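Local coordinates for DUF115 domain-containing protein (PDB 5MU5) that probably glycosylates flagellin as a Maf-type glycosyltransferase and is involved in forming the bacterial flagellum, at residues L16-E21 / P168-R173. Numbering follows the deposited sequence.
Sequences LEAFLE and PLLETR
Leu170 pushes one methyl, CD1, into the angle between Ala18 and Phe19, and nearly all of the contact gathers round that carbon. It sits over the centre of the Phe19 ring, 3.7 Å from the centroid and only 11° off the ring normal, a CH-pi contact. The same methyl meets Ala18 CB at 3.6 Å, while the other branch, CD2, reaches the CD1–CE1 side of the ring at 4.0 Å from Phe19 CE1. The Phe19 side chain starts out away from Leu170, but with CG beside the backbone N (chi1 -82°) its ring turns back to offer a face. Alanine suits position 18 because its short side chain lets the helices come close, with 6.7 Å between Ala18 CA and Leu170 CA. Helix 166-171 lies in the crossover from strand 146-150 to strand 180-183, neighbours in the Rossmann-like parallel sheet (order 3-2-1-4) of the Maf N-terminal domain, and helix 9-22 packs on it. Phe19 also touches Ile182 of that second strand, Leu161, and Met26 and Leu30 of helix 24-32, and packs edge-to-face with Trp166, a setting that suits a large apolar ring. Replacing Phe19 by an alanine is likely to leave Leu170 CD1 without the ring face it rests on and Trp166 without its edge-to-face partner. Toward solvent the packing gives way to charge: Glu21 OE2 and Glu171 OE1 stay 5.5 Å apart, and their likely repulsion is probably offset by Arg167 and Arg174, each salt-bridged to both carboxylates, which the long glutamate side chains carry out to them.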
loop_
_atom_site.group_PDB
_atom_site.type_symbol
_atom_site.label_atom_id
_atom_site.label_comp_id
_atom_site.label_asym_id
_atom_site.label_seq_id
_atom_site.Cartn_x
_atom_site.Cartn_y
_atom_site.Cartn_z
ATOM N N LEU A 16 32.545 2.679 16.296
ATOM C CA LEU A 16 31.578 2.741 17.382
ATOM C C LEU A 16 31.080 4.165 17.549
ATOM O O LEU A 16 29.881 4.394 17.751
ATOM C CB LEU A 16 32.176 2.213 18.687
ATOM C CG LEU A 16 31.229 2.186 19.883
ATOM C CD1 LEU A 16 30.002 1.338 19.576
ATOM C CD2 LEU A 16 31.937 1.653 21.120
ATOM N N GLU A 17 31.986 5.124 17.426
ATOM C CA GLU A 17 31.612 6.539 17.508
ATOM C C GLU A 17 30.589 6.911 16.426
ATOM O O GLU A 17 29.606 7.587 16.702
ATOM C CB GLU A 17 32.856 7.432 17.391
ATOM C CG GLU A 17 33.785 7.371 18.598
ATOM C CD GLU A 17 35.157 8.009 18.363
ATOM O OE1 GLU A 17 35.540 8.261 17.197
ATOM O OE2 GLU A 17 35.872 8.254 19.358
ATOM N N ALA A 18 30.838 6.458 15.199
ATOM C CA ALA A 18 29.964 6.755 14.066
ATOM C C ALA A 18 28.560 6.190 14.279
ATOM O O ALA A 18 27.583 6.879 14.045
ATOM C CB ALA A 18 30.563 6.221 12.779
ATOM N N PHE A 19 28.460 4.939 14.724
ATOM C CA PHE A 19 27.149 4.390 15.083
ATOM C C PHE A 19 26.474 5.224 16.169
ATOM O O PHE A 19 25.311 5.574 16.030
ATOM C CB PHE A 19 27.242 2.932 15.526
ATOM C CG PHE A 19 27.294 1.954 14.380
ATOM C CD1 PHE A 19 26.122 1.531 13.763
ATOM C CD2 PHE A 19 28.489 1.475 13.917
ATOM C CE1 PHE A 19 26.160 0.645 12.705
ATOM C CE2 PHE A 19 28.533 0.580 12.866
ATOM C CZ PHE A 19 27.373 0.157 12.262
ATOM N N LEU A 20 27.201 5.572 17.228
ATOM C CA LEU A 20 26.592 6.348 18.312
ATOM C C LEU A 20 26.109 7.713 17.854
ATOM O O LEU A 20 25.147 8.242 18.394
ATOM C CB LEU A 20 27.556 6.510 19.467
ATOM C CG LEU A 20 27.778 5.228 20.263
ATOM C CD1 LEU A 20 29.037 5.325 21.120
ATOM C CD2 LEU A 20 26.564 4.932 21.116
ATOM N N GLU A 21 26.775 8.263 16.850
ATOM C CA GLU A 21 26.422 9.556 16.294
ATOM C C GLU A 21 25.280 9.478 15.261
ATOM O O GLU A 21 24.345 10.266 15.292
ATOM C CB GLU A 21 27.666 10.163 15.624
ATOM C CG GLU A 21 27.446 11.537 15.005
ATOM C CD GLU A 21 28.659 12.051 14.251
ATOM O OE1 GLU A 21 29.734 11.416 14.291
ATOM O OE2 GLU A 21 28.534 13.119 13.632
ATOM N N PRO A 168 31.831 6.169 6.353
ATOM C CA PRO A 168 31.289 6.658 5.089
ATOM C C PRO A 168 29.882 6.105 4.816
ATOM O O PRO A 168 29.062 6.804 4.246
ATOM C CB PRO A 168 32.292 6.143 4.059
ATOM C CG PRO A 168 33.567 5.965 4.819
ATOM C CD PRO A 168 33.109 5.456 6.155
ATOM N N LEU A 169 29.594 4.886 5.260
ATOM C CA LEU A 169 28.244 4.336 5.121
ATOM C C LEU A 169 27.252 5.061 6.014
ATOM O O LEU A 169 26.219 5.547 5.549
ATOM C CB LEU A 169 28.233 2.851 5.464
ATOM C CG LEU A 169 28.981 1.980 4.466
ATOM C CD1 LEU A 169 29.074 0.540 4.945
ATOM C CD2 LEU A 169 28.249 2.047 3.143
ATOM N N LEU A 170 27.572 5.142 7.303
ATOM C CA LEU A 170 26.699 5.810 8.262
ATOM C C LEU A 170 26.480 7.277 7.930
ATOM O O LEU A 170 25.409 7.816 8.181
ATOM C CB LEU A 170 27.268 5.664 9.667
ATOM C CG LEU A 170 27.135 4.245 10.196
ATOM C CD1 LEU A 170 28.171 3.965 11.265
ATOM C CD2 LEU A 170 25.717 4.028 10.706
ATOM N N GLU A 171 27.505 7.907 7.364
ATOM C CA GLU A 171 27.437 9.303 6.952
ATOM C C GLU A 171 26.274 9.582 5.988
ATOM O O GLU A 171 25.771 10.688 5.958
ATOM C CB GLU A 171 28.767 9.723 6.306
ATOM C CG GLU A 171 29.021 11.215 6.309
ATOM C CD GLU A 171 29.000 11.790 7.715
ATOM O OE1 GLU A 171 29.624 11.199 8.629
ATOM O OE2 GLU A 171 28.348 12.826 7.906
ATOM N N THR A 172 25.854 8.578 5.207
ATOM C CA THR A 172 24.700 8.717 4.281
ATOM C C THR A 172 23.360 8.905 4.989
ATOM O O THR A 172 22.384 9.328 4.361
ATOM C CB THR A 172 24.568 7.502 3.339
ATOM O OG1 THR A 172 24.385 6.294 4.093
ATOM C CG2 THR A 172 25.819 7.348 2.459
ATOM N N ARG A 173 23.300 8.581 6.280
ATOM C CA ARG A 173 22.099 8.797 7.088
ATOM C C ARG A 173 21.957 10.207 7.595
ATOM O O ARG A 173 20.899 10.549 8.110
ATOM C CB ARG A 173 22.108 7.894 8.320
ATOM C CG ARG A 173 21.941 6.436 7.979
ATOM C CD ARG A 173 22.150 5.593 9.200
ATOM N NE ARG A 173 21.192 5.927 10.241
ATOM C CZ ARG A 173 19.999 5.372 10.377
ATOM N NH1 ARG A 173 19.578 4.446 9.533
ATOM N NH2 ARG A 173 19.226 5.743 11.373
#